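Local coordinates for protein acyl-coenzyme A oxidase (Caenorhabditis elegans, PDB 5K3H) that catalyses the FAD-dependent first step of peroxisomal beta-oxidation, desaturating acyl-CoAs to (2E)-enoyl-CoAs and passing the electrons to oxygen to give hydrogen peroxide, at residues Glu545-Ala548 against Arg549-Glu553; His28-Ala31 against Ala32-Gly36; Glu490-Lys493 against Thr494-Ile498. All blocks are in the same frame, centred on the assembly; numbering follows the deposited sequence.

Contact 1 (Glu545-Ala548 against Arg549-Glu553)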
ATOM      1  N   GLU B 545       8.611   1.246  25.736  1.00 22.96           N
ATOM      2  CA  GLU B 545       9.302   1.771  26.918  1.00 23.56           C
ATOM      3  C   GLU B 545       9.648   3.251  26.760  1.00 22.07           C
ATOM      4  O   GLU B 545       9.591   4.014  27.736  1.00 21.80           O
ATOM      5  CB  GLU B 545      10.571   0.965  27.210  1.00 24.10           C
ATOM      6  CG  GLU B 545      10.325  -0.462  27.667  1.00 25.64           C
ATOM      7  CD  GLU B 545      11.554  -1.109  28.295  1.00 26.86           C
ATOM      8  OE1 GLU B 545      11.962  -0.702  29.405  1.00 28.08           O
ATOM      9  OE2 GLU B 545      12.116  -2.039  27.688  1.00 31.81           O
ATOM     10  N   ALA B 546      10.042   3.680  25.551  1.00 23.19           N
ATOM     11  CA  ALA B 546      10.325   5.099  25.353  1.00 23.36           C
ATOM     12  C   ALA B 546       9.057   5.939  25.480  1.00 23.21           C
ATOM     13  O   ALA B 546       9.070   7.016  26.088  1.00 24.18           O
ATOM     14  CB  ALA B 546      10.979   5.314  23.991  1.00 23.56           C
ATOM     15  N   PHE B 547       7.937   5.430  24.970  1.00 21.17           N
ATOM     16  CA  PHE B 547       6.666   6.120  25.139  1.00 20.47           C
ATOM     17  C   PHE B 547       6.311   6.240  26.618  1.00 20.51           C
ATOM     18  O   PHE B 547       5.928   7.319  27.090  1.00 20.45           O
ATOM     19  CB  PHE B 547       5.582   5.376  24.354  1.00 20.59           C
ATOM     20  CG  PHE B 547       4.333   6.177  24.101  1.00 20.85           C
ATOM     21  CD1 PHE B 547       4.156   7.440  24.655  1.00 20.94           C
ATOM     22  CD2 PHE B 547       3.287   5.621  23.381  1.00 20.35           C
ATOM     23  CE1 PHE B 547       2.985   8.158  24.435  1.00 21.03           C
ATOM     24  CE2 PHE B 547       2.110   6.337  23.166  1.00 20.70           C
ATOM     25  CZ  PHE B 547       1.957   7.594  23.691  1.00 20.49           C
ATOM     26  N   ALA B 548       6.400   5.128  27.363  1.00 21.59           N
ATOM     27  CA  ALA B 548       6.096   5.171  28.793  1.00 22.11           C
ATOM     28  C   ALA B 548       7.049   6.100  29.540  1.00 22.74           C
ATOM     29  O   ALA B 548       6.628   6.866  30.416  1.00 21.66           O
ATOM     30  CB  ALA B 548       6.159   3.761  29.384  1.00 22.08           C
ATOM     31  N   ARG B 549       8.335   6.062  29.189  1.00 22.43           N
ATOM     32  CA  ARG B 549       9.317   6.943  29.808  1.00 24.51           C
ATOM     33  C   ARG B 549       8.921   8.402  29.642  1.00 24.39           C
ATOM     34  O   ARG B 549       8.891   9.162  30.613  1.00 23.75           O
ATOM     35  CB  ARG B 549      10.684   6.688  29.184  1.00 26.74           C
ATOM     36  CG  ARG B 549      11.837   6.437  30.125  1.00 29.00           C
ATOM     37  CD  ARG B 549      13.049   5.935  29.332  1.00 31.44           C
ATOM     38  NE  ARG B 549      13.277   4.507  29.519  1.00 32.38           N
ATOM     39  CZ  ARG B 549      13.295   3.598  28.550  1.00 33.33           C
ATOM     40  NH1 ARG B 549      13.104   3.945  27.287  1.00 33.72           N
ATOM     41  NH2 ARG B 549      13.517   2.325  28.857  1.00 33.85           N
ATOM     42  N   ARG B 550       8.564   8.799  28.417  1.00 23.27           N
ATOM     43  CA  ARG B 550       8.197  10.190  28.162  1.00 23.36           C
ATOM     44  C   ARG B 550       6.997  10.618  29.003  1.00 24.19           C
ATOM     45  O   ARG B 550       7.013  11.703  29.608  1.00 25.37           O
ATOM     46  CB  ARG B 550       7.895  10.401  26.675  1.00 23.03           C
ATOM     47  CG  ARG B 550       7.277  11.757  26.349  1.00 23.30           C
ATOM     48  CD  ARG B 550       8.237  12.910  26.667  1.00 23.29           C
ATOM     49  NE  ARG B 550       9.343  12.886  25.725  1.00 23.40           N
ATOM     50  CZ  ARG B 550       9.461  13.686  24.673  1.00 23.15           C
ATOM     51  NH1 ARG B 550       8.552  14.616  24.433  1.00 23.07           N
ATOM     52  NH2 ARG B 550      10.495  13.553  23.859  1.00 22.74           N
ATOM     53  N   VAL B 551       5.968   9.762  29.093  1.00 22.78           N
ATOM     54  CA  VAL B 551       4.765  10.139  29.831  1.00 24.02           C
ATOM     55  C   VAL B 551       5.087  10.410  31.292  1.00 25.84           C
ATOM     56  O   VAL B 551       4.571  11.365  31.883  1.00 27.40           O
ATOM     57  CB  VAL B 551       3.685   9.055  29.694  1.00 23.67           C
ATOM     58  CG1 VAL B 551       2.554   9.352  30.643  1.00 23.74           C
ATOM     59  CG2 VAL B 551       3.170   9.014  28.271  1.00 23.23           C
ATOM     60  N   ASN B 552       5.958   9.592  31.891  1.00 27.36           N
ATOM     61  CA  ASN B 552       6.306   9.765  33.300  1.00 28.61           C
ATOM     62  C   ASN B 552       7.008  11.084  33.559  1.00 28.24           C
ATOM     63  O   ASN B 552       6.875  11.645  34.647  1.00 27.48           O
ATOM     64  CB  ASN B 552       7.195   8.619  33.776  1.00 30.77           C
ATOM     65  CG  ASN B 552       6.444   7.326  33.871  1.00 34.85           C
ATOM     66  OD1 ASN B 552       5.239   7.315  34.159  1.00 39.88           O
ATOM     67  ND2 ASN B 552       7.134   6.219  33.625  1.00 37.04           N
ATOM     68  N   GLU B 553       7.762  11.595  32.587  1.00 27.76           N
ATOM     69  CA  GLU B 553       8.518  12.813  32.815  1.00 27.73           C
ATOM     70  C   GLU B 553       7.665  14.066  32.726  1.00 27.68           C
ATOM     71  O   GLU B 553       8.136  15.149  33.113  1.00 28.82           O
ATOM     72  CB  GLU B 553       9.659  12.933  31.808  1.00 31.12           C
ATOM     73  CG  GLU B 553      10.747  11.865  31.902  1.00 35.48           C
ATOM     74  CD  GLU B 553      11.739  11.993  30.745  1.00 42.00           C
ATOM     75  OE1 GLU B 553      11.574  12.956  29.957  1.00 43.47           O
ATOM     76  OE2 GLU B 553      12.668  11.151  30.620  1.00 46.54           O
TER

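Contact 2 (His28-Ala31 against Ala32-Gly36)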
ATOM      1  N   HIS B  28      -1.316  24.073  21.773  1.00 21.68           N
ATOM      2  CA  HIS B  28       0.003  24.713  21.730  1.00 21.26           C
ATOM      3  C   HIS B  28       0.977  23.997  22.658  1.00 20.53           C
ATOM      4  O   HIS B  28       2.168  23.878  22.339  1.00 20.49           O
ATOM      5  CB  HIS B  28      -0.070  26.195  22.141  1.00 21.68           C
ATOM      6  CG  HIS B  28      -0.602  27.123  21.091  1.00 22.08           C
ATOM      7  ND1 HIS B  28      -0.772  26.755  19.773  1.00 22.51           N
ATOM      8  CD2 HIS B  28      -1.002  28.414  21.178  1.00 21.42           C
ATOM      9  CE1 HIS B  28      -1.256  27.780  19.093  1.00 21.89           C
ATOM     10  NE2 HIS B  28      -1.403  28.798  19.921  1.00 21.83           N
ATOM     11  N   ALA B  29       0.494  23.572  23.842  1.00 20.51           N
ATOM     12  CA  ALA B  29       1.333  22.889  24.826  1.00 20.05           C
ATOM     13  C   ALA B  29       1.682  21.482  24.374  1.00 19.83           C
ATOM     14  O   ALA B  29       2.808  21.009  24.593  1.00 20.84           O
ATOM     15  CB  ALA B  29       0.625  22.853  26.183  1.00 20.75           C
ATOM     16  N   MET B  30       0.742  20.809  23.714  1.00 19.56           N
ATOM     17  CA  MET B  30       1.043  19.503  23.134  1.00 18.87           C
ATOM     18  C   MET B  30       2.021  19.634  21.979  1.00 18.83           C
ATOM     19  O   MET B  30       2.883  18.771  21.803  1.00 19.36           O
ATOM     20  CB  MET B  30      -0.242  18.813  22.653  1.00 18.18           C
ATOM     21  CG  MET B  30      -0.042  17.365  22.197  1.00 17.82           C
ATOM     22  SD  MET B  30       0.526  16.293  23.539  1.00 17.09           S
ATOM     23  CE  MET B  30      -1.039  15.838  24.314  1.00 16.60           C
ATOM     24  N   ALA B  31       1.874  20.685  21.154  1.00 18.77           N
ATOM     25  CA  ALA B  31       2.851  20.941  20.092  1.00 19.20           C
ATOM     26  C   ALA B  31       4.269  21.088  20.647  1.00 19.43           C
ATOM     27  O   ALA B  31       5.216  20.528  20.086  1.00 19.77           O
ATOM     28  CB  ALA B  31       2.452  22.180  19.293  1.00 19.02           C
ATOM     29  N   ALA B  32       4.434  21.815  21.760  1.00 21.48           N
ATOM     30  CA  ALA B  32       5.753  21.955  22.385  1.00 22.10           C
ATOM     31  C   ALA B  32       6.291  20.607  22.861  1.00 22.37           C
ATOM     32  O   ALA B  32       7.500  20.329  22.762  1.00 22.69           O
ATOM     33  CB  ALA B  32       5.681  22.942  23.545  1.00 21.61           C
ATOM     34  N   GLN B  33       5.408  19.752  23.383  1.00 21.68           N
ATOM     35  CA  GLN B  33       5.809  18.385  23.717  1.00 22.43           C
ATOM     36  C   GLN B  33       6.305  17.620  22.484  1.00 21.74           C
ATOM     37  O   GLN B  33       7.368  16.989  22.520  1.00 22.41           O
ATOM     38  CB  GLN B  33       4.631  17.674  24.377  1.00 22.74           C
ATOM     39  CG  GLN B  33       4.998  16.495  25.211  1.00 24.09           C
ATOM     40  CD  GLN B  33       6.069  16.770  26.238  1.00 24.28           C
ATOM     41  OE1 GLN B  33       7.079  16.087  26.267  1.00 24.22           O
ATOM     42  NE2 GLN B  33       5.850  17.756  27.093  1.00 24.54           N
ATOM     43  N   ILE B  34       5.570  17.704  21.367  1.00 20.16           N
ATOM     44  CA  ILE B  34       5.915  16.960  20.151  1.00 19.34           C
ATOM     45  C   ILE B  34       7.250  17.424  19.582  1.00 19.55           C
ATOM     46  O   ILE B  34       8.052  16.612  19.107  1.00 18.97           O
ATOM     47  CB  ILE B  34       4.793  17.088  19.093  1.00 19.54           C
ATOM     48  CG1 ILE B  34       3.518  16.345  19.507  1.00 18.99           C
ATOM     49  CG2 ILE B  34       5.267  16.618  17.713  1.00 19.88           C
ATOM     50  CD1 ILE B  34       2.342  16.682  18.645  1.00 18.56           C
ATOM     51  N   TYR B  35       7.493  18.729  19.550  1.00 20.82           N
ATOM     52  CA  TYR B  35       8.648  19.244  18.818  1.00 22.02           C
ATOM     53  C   TYR B  35       9.815  19.605  19.734  1.00 23.16           C
ATOM     54  O   TYR B  35      10.798  20.196  19.268  1.00 23.92           O
ATOM     55  CB  TYR B  35       8.230  20.452  17.958  1.00 20.99           C
ATOM     56  CG  TYR B  35       7.303  20.072  16.822  1.00 20.35           C
ATOM     57  CD1 TYR B  35       7.750  19.255  15.780  1.00 19.94           C
ATOM     58  CD2 TYR B  35       5.967  20.495  16.811  1.00 20.06           C
ATOM     59  CE1 TYR B  35       6.905  18.877  14.740  1.00 19.71           C
ATOM     60  CE2 TYR B  35       5.107  20.129  15.757  1.00 19.78           C
ATOM     61  CZ  TYR B  35       5.595  19.313  14.733  1.00 19.68           C
ATOM     62  OH  TYR B  35       4.778  18.944  13.703  1.00 20.53           O
ATOM     63  N   GLY B  36       9.737  19.249  21.015  1.00 25.43           N
ATOM     64  CA  GLY B  36      10.866  19.425  21.911  1.00 26.89           C
ATOM     65  C   GLY B  36      11.052  20.802  22.508  1.00 28.08           C
ATOM     66  O   GLY B  36      12.192  21.225  22.723  1.00 29.78           O
TER

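Contact 3 (Glu490-Lys493 against Thr494-Ile498)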
ATOM      1  N   GLU B 490       3.035  -3.635  34.224  1.00 25.53           N
ATOM      2  CA  GLU B 490       2.728  -5.031  33.933  1.00 24.59           C
ATOM      3  C   GLU B 490       2.709  -5.312  32.429  1.00 23.27           C
ATOM      4  O   GLU B 490       3.100  -6.409  32.007  1.00 21.70           O
ATOM      5  CB  GLU B 490       1.419  -5.460  34.591  1.00 25.04           C
ATOM      6  CG  GLU B 490       1.416  -5.314  36.120  1.00 26.30           C
ATOM      7  CD  GLU B 490       2.665  -5.896  36.784  1.00 27.77           C
ATOM      8  OE1 GLU B 490       3.092  -5.330  37.798  1.00 26.59           O
ATOM      9  OE2 GLU B 490       3.218  -6.922  36.313  1.00 32.05           O
ATOM     10  N   TYR B 491       2.306  -4.332  31.603  1.00 22.17           N
ATOM     11  CA  TYR B 491       2.391  -4.489  30.146  1.00 22.14           C
ATOM     12  C   TYR B 491       3.842  -4.514  29.675  1.00 21.78           C
ATOM     13  O   TYR B 491       4.204  -5.293  28.789  1.00 21.54           O
ATOM     14  CB  TYR B 491       1.629  -3.361  29.436  1.00 22.14           C
ATOM     15  CG  TYR B 491       0.130  -3.472  29.518  1.00 21.77           C
ATOM     16  CD1 TYR B 491      -0.557  -2.968  30.613  1.00 22.27           C
ATOM     17  CD2 TYR B 491      -0.598  -4.083  28.505  1.00 21.54           C
ATOM     18  CE1 TYR B 491      -1.955  -3.085  30.715  1.00 21.80           C
ATOM     19  CE2 TYR B 491      -1.991  -4.205  28.581  1.00 21.77           C
ATOM     20  CZ  TYR B 491      -2.675  -3.698  29.690  1.00 21.97           C
ATOM     21  OH  TYR B 491      -4.057  -3.800  29.772  1.00 22.09           O
ATOM     22  N   ILE B 492       4.670  -3.620  30.206  1.00 22.05           N
ATOM     23  CA  ILE B 492       6.080  -3.611  29.834  1.00 22.51           C
ATOM     24  C   ILE B 492       6.728  -4.947  30.192  1.00 22.93           C
ATOM     25  O   ILE B 492       7.405  -5.570  29.363  1.00 22.13           O
ATOM     26  CB  ILE B 492       6.790  -2.409  30.485  1.00 22.61           C
ATOM     27  CG1 ILE B 492       6.254  -1.107  29.859  1.00 23.15           C
ATOM     28  CG2 ILE B 492       8.270  -2.474  30.245  1.00 22.52           C
ATOM     29  CD1 ILE B 492       6.850   0.181  30.418  1.00 23.11           C
ATOM     30  N   LYS B 493       6.472  -5.447  31.407  1.00 21.77           N
ATOM     31  CA  LYS B 493       7.041  -6.743  31.787  1.00 22.78           C
ATOM     32  C   LYS B 493       6.531  -7.877  30.911  1.00 21.25           C
ATOM     33  O   LYS B 493       7.245  -8.860  30.700  1.00 20.26           O
ATOM     34  CB  LYS B 493       6.751  -7.072  33.255  1.00 25.26           C
ATOM     35  CG  LYS B 493       7.484  -6.189  34.232  1.00 27.81           C
ATOM     36  CD  LYS B 493       7.486  -6.834  35.600  1.00 31.48           C
ATOM     37  CE  LYS B 493       6.068  -7.079  36.102  1.00 34.43           C
ATOM     38  NZ  LYS B 493       5.975  -8.227  37.069  1.00 36.52           N
ATOM     39  N   THR B 494       5.298  -7.769  30.411  1.00 21.54           N
ATOM     40  CA  THR B 494       4.746  -8.797  29.531  1.00 20.99           C
ATOM     41  C   THR B 494       5.404  -8.755  28.149  1.00 21.09           C
ATOM     42  O   THR B 494       5.733  -9.807  27.588  1.00 19.84           O
ATOM     43  CB  THR B 494       3.227  -8.623  29.454  1.00 20.48           C
ATOM     44  OG1 THR B 494       2.688  -8.766  30.771  1.00 20.11           O
ATOM     45  CG2 THR B 494       2.571  -9.650  28.553  1.00 20.50           C
ATOM     46  N   PHE B 495       5.623  -7.553  27.592  1.00 19.98           N
ATOM     47  CA  PHE B 495       6.385  -7.435  26.342  1.00 20.10           C
ATOM     48  C   PHE B 495       7.828  -7.912  26.519  1.00 20.33           C
ATOM     49  O   PHE B 495       8.412  -8.518  25.611  1.00 20.39           O
ATOM     50  CB  PHE B 495       6.395  -5.987  25.839  1.00 20.41           C
ATOM     51  CG  PHE B 495       5.077  -5.510  25.300  1.00 21.04           C
ATOM     52  CD1 PHE B 495       4.525  -6.094  24.180  1.00 21.30           C
ATOM     53  CD2 PHE B 495       4.413  -4.461  25.896  1.00 21.06           C
ATOM     54  CE1 PHE B 495       3.348  -5.663  23.670  1.00 21.71           C
ATOM     55  CE2 PHE B 495       3.204  -4.014  25.400  1.00 20.99           C
ATOM     56  CZ  PHE B 495       2.672  -4.608  24.283  1.00 21.64           C
ATOM     57  N   GLN B 496       8.435  -7.611  27.665  1.00 20.78           N
ATOM     58  CA  GLN B 496       9.788  -8.094  27.905  1.00 20.66           C
ATOM     59  C   GLN B 496       9.822  -9.616  27.894  1.00 20.14           C
ATOM     60  O   GLN B 496      10.703 -10.225  27.273  1.00 20.85           O
ATOM     61  CB  GLN B 496      10.315  -7.525  29.227  1.00 20.71           C
ATOM     62  CG  GLN B 496      10.729  -6.075  29.111  1.00 21.03           C
ATOM     63  CD  GLN B 496      11.172  -5.435  30.435  1.00 21.57           C
ATOM     64  OE1 GLN B 496      10.888  -5.952  31.511  1.00 22.93           O
ATOM     65  NE2 GLN B 496      11.832  -4.274  30.347  1.00 21.60           N
ATOM     66  N   HIS B 497       8.826 -10.247  28.517  1.00 21.09           N
ATOM     67  CA  HIS B 497       8.769 -11.701  28.547  1.00 20.79           C
ATOM     68  C   HIS B 497       8.660 -12.293  27.144  1.00 21.58           C
ATOM     69  O   HIS B 497       9.419 -13.207  26.796  1.00 22.37           O
ATOM     70  CB  HIS B 497       7.605 -12.173  29.416  1.00 20.46           C
ATOM     71  CG  HIS B 497       7.440 -13.658  29.411  1.00 20.35           C
ATOM     72  ND1 HIS B 497       8.186 -14.497  30.215  1.00 20.43           N
ATOM     73  CD2 HIS B 497       6.667 -14.462  28.640  1.00 19.74           C
ATOM     74  CE1 HIS B 497       7.847 -15.750  29.970  1.00 20.62           C
ATOM     75  NE2 HIS B 497       6.931 -15.756  29.017  1.00 20.38           N
ATOM     76  N   ILE B 498       7.722 -11.812  26.319  1.00 21.54           N
ATOM     77  CA  ILE B 498       7.541 -12.482  25.033  1.00 21.98           C
ATOM     78  C   ILE B 498       8.738 -12.217  24.120  1.00 21.04           C
ATOM     79  O   ILE B 498       9.162 -13.117  23.390  1.00 20.89           O
ATOM     80  CB  ILE B 498       6.195 -12.131  24.351  1.00 23.37           C
ATOM     81  CG1 ILE B 498       6.213 -10.775  23.689  1.00 24.98           C
ATOM     82  CG2 ILE B 498       4.991 -12.216  25.308  1.00 23.51           C
ATOM     83  CD1 ILE B 498       4.802 -10.318  23.346  1.00 26.34           C
TER

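Contact 1 (Glu545-Ala548 against Arg549-Glu553)
Glu545 and Arg549 form a salt bridge across one helical turn. Glu545 OE1 lies 3.4 Å from Arg549 NH2, which is long for such a pair. The carboxylate and guanidinium planes are turned 44° against each other, and a single oxygen meets a single nitrogen. A bend in the arginine chain (chi3 -106°) folds the guanidinium back along the helix. One face then lies over Glu545 O, which is offset toward the rim of the group, and Arg549 NH2 is 3.6 Å from Glu545 CB. Both groups have second partners. Arg549 NH1 makes a salt bridge to Glu360, and Glu545 OE2 takes a weak hydrogen bond from Gln496. The arginine charge is thus shared between two carboxylates.

The apolar contact is on another side of the helix. Phe547 CE1 touches Val551 CG2 at 3.9 Å. The phenylalanine CG is anti to the backbone N (chi1 -163°), and the ring packs with Val551 toward helix 557-577, where Leu563, Leu566 and Leu567 receive the pair.

Backbone bonds join the two segments. Arg549 N to Glu545 O is 2.8 Å, and Asn552 N to Ala548 O is 3.2 Å. Arg550 N and Val551 N bond Ala546 O and Phe547 O in the same way.

These i to i+4 side-chain pairs are those of an alpha-helix packed among helices 338-367, 489-515 and 557-577 in the C-terminal helical region of an acyl-CoA oxidase.

Contact 2 (His28-Ala31 against Ala32-Gly36)
His28 O accepts the backbone N-H of Ala32 at 3.1 Å. His28 ND1 is hydrogen-bonded to Glu619. Ala29 repeats the backbone pattern: Gln33 N reaches Ala29 O at 3.1 Å. Ala32 CB rests 3.6 Å from the same oxygen, Ala29 O.

Met30 carries the apolar part. Its CG lies 4.3 Å from Ile34 CD1, and its SD passes Gln33 CB at 4.4 Å. CG is anti to the backbone N (chi1 -172°), and the thioether continues toward Ile559, Ala562 and Leu563 of helix 557-577. Tyr352 of helix 338-367 touches both Met30 and Ile34. Met30 O takes the N-H of Ile34.

Ala31 O receives Tyr35 N at 3.0 Å. Tyr35 CD2 is 3.4 Å from the same oxygen, Ala31 O, approaching obliquely. One face of the tyrosine ring is covered by Ile34 CG2, 3.8 Å above its centre, and Tyr35 OH bonds the carbonyl of Trp618. Gly36 then closes the helix with a positive phi (82°) in a Schellman motif, a backbone shape that calls for glycine.

Two kinds of chemistry hold the helix. Small alanines and the Met30-Ile34 pair serve packing. The polar ends of His28, Tyr35 and Gln33, whose OE1 is hydrogen-bonded to Arg550 of helix 520-553, bond to other parts of the chain and fix the short helix against them.

Contact 3 (Glu490-Lys493 against Thr494-Ile498)
Glu490 O is gripped twice by Thr494. The hydroxyl OG1 of Thr494 donates to Glu490 O at 2.7 Å, and Thr494 N reaches the same oxygen, Glu490 O, at 3.0 Å. The two donors come from opposite faces of the carbonyl plane. The backbone bond is bent, with 139° at the hydrogen. Thr494 OG1 is set beside its own backbone N (chi1 -60°), which turns it back over the preceding turn. It is also hydrogen-bonded to Ser478.

The Phe495 ring and backbone N both approach Tyr491 O. Phe495 N bonds Tyr491 O at 2.9 Å, and Phe495 CD2 is 3.0 Å from Tyr491 O. The ring is near the Tyr491 side chain as well, with Phe495 CE2 4.4 Å from Tyr491 CB. Tyr491 OH goes to Asn572.

Gln496 crosses Ile492. Gln496 NE2 lies 4.0 Å from Ile492 CG2, and Gln496 CG is 3.4 Å from Ile492 O. With an alanine here, Ile492 CG2 would probably lose its amide cover and Glu545 OE2 its weak hydrogen bond.

His497 N bonds Lys493 O, and Lys493 NZ is paired with Glu475. The His497 imidazole is held by Asp585 and Ser474, stacks with Phe587, and lies about 8 Å from the side chain of Tyr581, an ATP-binding residue.

A threonine hydroxyl donating to the carbonyl four residues back is a common intrahelical bond. Together with Ser478 it satisfies a buried hydroxyl, and it gives Glu490 O two donors.

Along the chain contact 2 comes first, then contact 3, then contact 1. Contact 2 falls in the N-terminal acyl-CoA oxidase region, the other two in the C-terminal one. Contact 1 lies about 15 Å from each of the others, centre to centre, and touches both. Contacts 2 and 3 are about 29 Å apart between centres and do not meet. Helix 520-553 thus bridges the other two. Its Arg550 reaches Gln33 of helix 27-35, a probable hydrogen bond, and its Ala548 packs on Ile492 of helix 489-515, the preceding helix in the chain. Helix 557-577 touches all three contacts. Helix 27-35, near the N-terminus, is in this way packed onto the C-terminal helical bundle of the same subunit.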